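Side-chain contacts in Sca-family protein (Rickettsia rickettsii, PDB 4LQ8), which probably takes part in cell adhesion as Rickettsia surface cell antigen 4, of which this chain is the N-terminal head domain: residues K280-A285 with A293-G298; K130-P135 with L328-D333. All coordinates share one frame; numbering follows the deposited sequence.

How the contacts relate
The two contacts illustrate how one strand flanked on both sides can serve two neighbours. Strand 282-285 pairs antiparallel with strand 292-297 in contact 1, and parallel with strand 329-332, which contact 2 joins to the end of helix 125-132. The contact centres lie about 9 Å apart, and contact 1 is nested within the long loop that contact 2 closes. Lys283 ties them together: its NZ forms a salt bridge with Glu332 OE2 at 2.8 Å and a probable hydrogen bond with Gln330 OE1, also at 2.8 Å. Nearby, Tyr294 OH packs 3.3 Å from Glu332 CB. Both contacts thus reach the same sheet, on the same side of the chain's centre.

Contact 1: K280-A285 with A293-G298; sequences KPLKFA and AYIEHG
Lys283 and Tyr294 answer each other's backbone groups in both directions, as a hydrogen-bonded antiparallel pair should. Lys283 N donates to Tyr294 O at 2.9 Å, almost in line with the carbonyl (170° at the oxygen). The return bond, from Tyr294 N to Lys283 O at 2.8 Å, is itself straight, yet its donor stands 39° out of the carbonyl plane. The same Lys283 O receives a second, softer contact from Ala293 CA at 3.2 Å, a CA-H...O interaction. Beyond this pair the strands diverge and a water takes over, donating to Pro281 O at 3.0 Å while accepting from Glu296 N at 3.2 Å. Alternate residues on the inner strand turn their polar groups the other way: the backbones of Leu282 and Phe284 bond to segment 328-333.

Side chains meet on both faces of the pair. With chi1 at 79°, the Tyr294 ring swings back across Lys283, whose CB sits over its face, 3.5 Å from the centroid, in a CH-pi contact; the in-plane edge of the ring meets Ala285 N. The lysine chain bends at chi2, and its ammonium ends on Gln330 and Glu332. On the other face, Phe284 CE1 touches Ala293 CB at 3.6 Å, beside the Leu282 CD1 methyl, which also reaches Ile295 CG2. Two antiparallel strands joined by a short connection make a beta hairpin, here built into a larger mixed sheet.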
loop_
_atom_site.group_PDB
_atom_site.type_symbol
_atom_site.label_atom_id
_atom_site.label_comp_id
_atom_site.label_asym_id
_atom_site.label_seq_id
_atom_site.Cartn_x
_atom_site.Cartn_y
_atom_site.Cartn_z
ATOM N N LYS A 280 -2.597 5.234 3.970
ATOM C CA LYS A 280 -1.774 5.462 5.157
ATOM C C LYS A 280 -2.517 6.289 6.228
ATOM O O LYS A 280 -3.338 7.118 5.857
ATOM C CB LYS A 280 -0.420 6.163 4.789
ATOM C CG LYS A 280 0.557 5.308 3.964
ATOM C CD LYS A 280 0.984 4.008 4.677
ATOM C CE LYS A 280 2.123 3.279 4.003
ATOM N NZ LYS A 280 1.678 2.491 2.828
ATOM N N PRO A 281 -2.211 6.136 7.539
ATOM C CA PRO A 281 -1.281 5.148 8.128
ATOM C C PRO A 281 -1.884 3.731 8.005
ATOM O O PRO A 281 -3.101 3.560 8.050
ATOM C CB PRO A 281 -1.167 5.617 9.594
ATOM C CG PRO A 281 -2.501 6.222 9.879
ATOM C CD PRO A 281 -2.895 6.920 8.592
ATOM N N LEU A 282 -1.038 2.742 7.809
ATOM C CA LEU A 282 -1.478 1.350 7.713
ATOM C C LEU A 282 -1.517 0.719 9.128
ATOM O O LEU A 282 -0.595 0.923 9.908
ATOM C CB LEU A 282 -0.492 0.581 6.805
ATOM C CG LEU A 282 -0.885 -0.826 6.371
ATOM C CD1 LEU A 282 -2.195 -0.821 5.571
ATOM C CD2 LEU A 282 0.199 -1.436 5.527
ATOM N N LYS A 283 -2.584 -0.003 9.463
ATOM C CA LYS A 283 -2.642 -0.686 10.764
ATOM C C LYS A 283 -2.499 -2.199 10.539
ATOM O O LYS A 283 -2.774 -2.685 9.448
ATOM C CB LYS A 283 -3.967 -0.398 11.527
ATOM C CG LYS A 283 -4.389 1.075 11.669
ATOM C CD LYS A 283 -3.411 1.860 12.501
ATOM C CE LYS A 283 -3.985 3.150 13.012
ATOM N NZ LYS A 283 -3.030 3.769 13.967
ATOM N N PHE A 284 -2.145 -2.930 11.591
ATOM C CA PHE A 284 -2.063 -4.383 11.599
ATOM C C PHE A 284 -2.897 -4.871 12.753
ATOM O O PHE A 284 -2.834 -4.310 13.861
ATOM C CB PHE A 284 -0.605 -4.899 11.677
ATOM C CG PHE A 284 0.096 -4.660 10.356
ATOM C CD1 PHE A 284 -0.146 -5.485 9.260
ATOM C CD2 PHE A 284 0.934 -3.563 10.184
ATOM C CE1 PHE A 284 0.451 -5.224 8.018
ATOM C CE2 PHE A 284 1.553 -3.322 8.952
ATOM C CZ PHE A 284 1.294 -4.145 7.876
ATOM N N ALA A 285 -3.720 -5.890 12.475
ATOM C CA ALA A 285 -4.623 -6.489 13.439
ATOM C C ALA A 285 -3.829 -7.483 14.312
ATOM O O ALA A 285 -3.861 -8.681 14.078
ATOM C CB ALA A 285 -5.772 -7.173 12.700
ATOM N N ALA A 293 -3.257 -6.573 7.550
ATOM C CA ALA A 293 -3.247 -5.125 7.384
ATOM C C ALA A 293 -4.686 -4.657 7.368
ATOM O O ALA A 293 -5.552 -5.336 6.823
ATOM C CB ALA A 293 -2.583 -4.752 6.053
ATOM N N TYR A 294 -4.950 -3.516 7.981
ATOM C CA TYR A 294 -6.279 -2.909 7.935
ATOM C C TYR A 294 -6.147 -1.408 7.944
ATOM O O TYR A 294 -5.088 -0.875 8.305
ATOM C CB TYR A 294 -7.245 -3.432 9.041
ATOM C CG TYR A 294 -7.048 -2.849 10.420
ATOM C CD1 TYR A 294 -6.227 -3.479 11.354
ATOM C CD2 TYR A 294 -7.737 -1.701 10.820
ATOM C CE1 TYR A 294 -6.107 -2.987 12.656
ATOM C CE2 TYR A 294 -7.596 -1.182 12.106
ATOM C CZ TYR A 294 -6.794 -1.836 13.028
ATOM O OH TYR A 294 -6.684 -1.321 14.294
ATOM N N ILE A 295 -7.229 -0.733 7.538
ATOM C CA ILE A 295 -7.329 0.719 7.490
ATOM C C ILE A 295 -8.752 1.118 7.851
ATOM O O ILE A 295 -9.704 0.366 7.629
ATOM C CB ILE A 295 -6.951 1.309 6.074
ATOM C CG1 ILE A 295 -7.769 0.641 4.957
ATOM C CG2 ILE A 295 -5.439 1.190 5.777
ATOM C CD1 ILE A 295 -8.261 1.481 4.009
ATOM N N GLU A 296 -8.884 2.324 8.350
ATOM C CA GLU A 296 -10.147 2.989 8.577
ATOM C C GLU A 296 -10.147 3.977 7.414
ATOM O O GLU A 296 -9.118 4.589 7.176
ATOM C CB GLU A 296 -10.134 3.704 9.925
ATOM C CG GLU A 296 -11.534 3.979 10.428
ATOM C CD GLU A 296 -11.585 4.661 11.777
ATOM O OE1 GLU A 296 -10.621 4.523 12.571
ATOM O OE2 GLU A 296 -12.607 5.328 12.045
ATOM N N HIS A 297 -11.213 4.027 6.613
ATOM C CA HIS A 297 -11.295 4.861 5.419
ATOM C C HIS A 297 -12.744 5.253 5.230
ATOM O O HIS A 297 -13.617 4.373 5.153
ATOM C CB HIS A 297 -10.791 4.065 4.191
ATOM C CG HIS A 297 -9.967 4.897 3.244
ATOM N ND1 HIS A 297 -10.561 5.669 2.243
ATOM C CD2 HIS A 297 -8.624 5.092 3.212
ATOM C CE1 HIS A 297 -9.565 6.281 1.627
ATOM N NE2 HIS A 297 -8.379 5.965 2.170
ATOM N N GLY A 298 -13.005 6.557 5.192
ATOM C CA GLY A 298 -14.364 7.090 5.093
ATOM C C GLY A 298 -15.258 6.625 6.238
ATOM O O GLY A 298 -16.443 6.367 6.036
HETATM O O HOH W 1 -6.025 3.698 8.684
#

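Contact 2: K130-P135 with L328-D333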
loop_
_atom_site.group_PDB
_atom_site.type_symbol
_atom_site.label_atom_id
_atom_site.label_comp_id
_atom_site.label_asym_id
_atom_site.label_seq_id
_atom_site.Cartn_x
_atom_site.Cartn_y
_atom_site.Cartn_z
ATOM N N LYS A 130 2.598 11.638 15.908
ATOM C CA LYS A 130 1.652 12.658 16.384
ATOM C C LYS A 130 0.871 13.306 15.226
ATOM O O LYS A 130 -0.292 13.674 15.408
ATOM C CB LYS A 130 2.350 13.727 17.242
ATOM C CG LYS A 130 2.638 13.264 18.663
ATOM C CD LYS A 130 3.444 14.315 19.435
ATOM C CE LYS A 130 3.744 13.896 20.855
ATOM N NZ LYS A 130 4.381 14.992 21.630
ATOM N N ALA A 131 1.506 13.468 14.050
ATOM C CA ALA A 131 0.831 14.050 12.889
ATOM C C ALA A 131 -0.186 13.054 12.318
ATOM O O ALA A 131 -1.303 13.454 11.993
ATOM C CB ALA A 131 1.843 14.446 11.824
ATOM N N LEU A 132 0.182 11.758 12.256
ATOM C CA LEU A 132 -0.647 10.663 11.730
ATOM C C LEU A 132 -1.945 10.403 12.509
ATOM O O LEU A 132 -2.877 9.835 11.950
ATOM C CB LEU A 132 0.163 9.354 11.594
ATOM C CG LEU A 132 1.131 9.254 10.403
ATOM C CD1 LEU A 132 1.957 7.984 10.488
ATOM C CD2 LEU A 132 0.409 9.360 9.050
ATOM N N GLU A 133 -2.015 10.829 13.775
ATOM C CA GLU A 133 -3.218 10.680 14.593
ATOM C C GLU A 133 -4.183 11.868 14.428
ATOM O O GLU A 133 -5.233 11.879 15.060
ATOM C CB GLU A 133 -2.859 10.411 16.078
ATOM C CG GLU A 133 -2.254 11.606 16.794
ATOM C CD GLU A 133 -1.610 11.369 18.148
ATOM O OE1 GLU A 133 -1.102 10.248 18.389
ATOM O OE2 GLU A 133 -1.559 12.334 18.946
ATOM N N LYS A 134 -3.846 12.864 13.579
ATOM C CA LYS A 134 -4.732 14.006 13.370
ATOM C C LYS A 134 -5.815 13.633 12.348
ATOM O O LYS A 134 -5.479 13.254 11.215
ATOM C CB LYS A 134 -3.980 15.289 12.939
ATOM C CG LYS A 134 -2.841 15.744 13.864
ATOM C CD LYS A 134 -3.337 16.471 15.111
ATOM C CE LYS A 134 -2.240 17.169 15.899
ATOM N NZ LYS A 134 -1.011 16.331 16.058
ATOM N N PRO A 135 -7.115 13.712 12.749
ATOM C CA PRO A 135 -8.206 13.424 11.788
ATOM C C PRO A 135 -8.182 14.343 10.561
ATOM O O PRO A 135 -8.543 13.885 9.479
ATOM C CB PRO A 135 -9.493 13.627 12.609
ATOM C CG PRO A 135 -9.057 13.667 14.044
ATOM C CD PRO A 135 -7.646 14.166 14.056
ATOM N N LEU A 328 5.293 3.899 7.681
ATOM C CA LEU A 328 4.034 4.537 8.150
ATOM C C LEU A 328 2.943 3.527 8.611
ATOM O O LEU A 328 1.791 3.597 8.172
ATOM C CB LEU A 328 3.470 5.527 7.089
ATOM C CG LEU A 328 4.407 6.625 6.547
ATOM C CD1 LEU A 328 3.672 7.512 5.534
ATOM C CD2 LEU A 328 4.970 7.489 7.691
ATOM N N SER A 329 3.324 2.570 9.468
ATOM C CA SER A 329 2.400 1.545 9.942
ATOM C C SER A 329 2.487 1.304 11.439
ATOM O O SER A 329 3.489 1.637 12.067
ATOM C CB SER A 329 2.562 0.244 9.156
ATOM O OG SER A 329 3.655 -0.496 9.669
ATOM N N GLN A 330 1.404 0.789 12.029
ATOM C CA GLN A 330 1.365 0.541 13.469
ATOM C C GLN A 330 0.571 -0.733 13.753
ATOM O O GLN A 330 -0.548 -0.884 13.261
ATOM C CB GLN A 330 0.712 1.728 14.244
ATOM C CG GLN A 330 1.308 3.134 14.027
ATOM C CD GLN A 330 0.704 3.900 12.855
ATOM O OE1 GLN A 330 -0.517 4.091 12.757
ATOM N NE2 GLN A 330 1.556 4.410 11.966
ATOM N N ALA A 331 1.132 -1.620 14.575
ATOM C CA ALA A 331 0.426 -2.809 15.035
ATOM C C ALA A 331 -0.578 -2.310 16.085
ATOM O O ALA A 331 -0.267 -1.412 16.871
ATOM C CB ALA A 331 1.389 -3.792 15.661
ATOM N N GLU A 332 -1.808 -2.813 16.017
ATOM C CA GLU A 332 -2.861 -2.385 16.932
ATOM C C GLU A 332 -3.410 -3.570 17.667
ATOM O O GLU A 332 -3.212 -4.706 17.246
ATOM C CB GLU A 332 -3.991 -1.655 16.169
ATOM C CG GLU A 332 -3.599 -0.321 15.555
ATOM C CD GLU A 332 -3.251 0.820 16.500
ATOM O OE1 GLU A 332 -3.382 0.652 17.732
ATOM O OE2 GLU A 332 -2.832 1.889 16.005
ATOM N N ASP A 333 -4.094 -3.301 18.770
ATOM C CA ASP A 333 -4.689 -4.314 19.625
ATOM C C ASP A 333 -5.964 -4.909 19.018
ATOM O O ASP A 333 -6.728 -4.211 18.347
ATOM C CB ASP A 333 -5.000 -3.694 20.988
ATOM C CG ASP A 333 -4.955 -4.672 22.126
ATOM O OD1 ASP A 333 -4.398 -5.784 21.935
ATOM O OD2 ASP A 333 -5.447 -4.325 23.222
#
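The carboxamide of Gln330 is the one flat group that takes part, and Leu132 meets it at its nitrogen end. Leu132 CD1 lies 3.9 Å from Gln330 NE2 and well out of the amide plane, an oblique approach that is neither stacked on a face nor level with the group. The amide's other end is probably committed to Lys283, while the ring of Pro281 packs against both Gln330 and Leu132. A bend at chi2 (88°) turns the amide across the leucine, and the probable bond at OE1 would limit its rotation.

The same Leu132 methyl serves a second partner, Leu328 CD2 at 4.1 Å, the two leucine side chains crossing at about a right angle. On the helix side a single branch, Leu132 CD1, carries the whole contact, by van der Waals forces alone, over a small buried area of 109 Å².

Polar bonds close the nearby turn. Lys134 N reaches back to Ala131 O at 3.1 Å, and Lys134 NZ binds Lys130 O at 2.8 Å from above the carbonyl plane, with Asp88 as its salt-bridge partner; Glu133 O bonds Gln211. Lys134 occupies the N-cap position of helix 135-155, while Ala131 rests on helix 64-90. Leu132, near the junction of helices 125-132 and 135-155, points toward strand 329-332 and the adjoining Leu328; the strand's Ser329 and Ala331 side chains pack on helix 308-320.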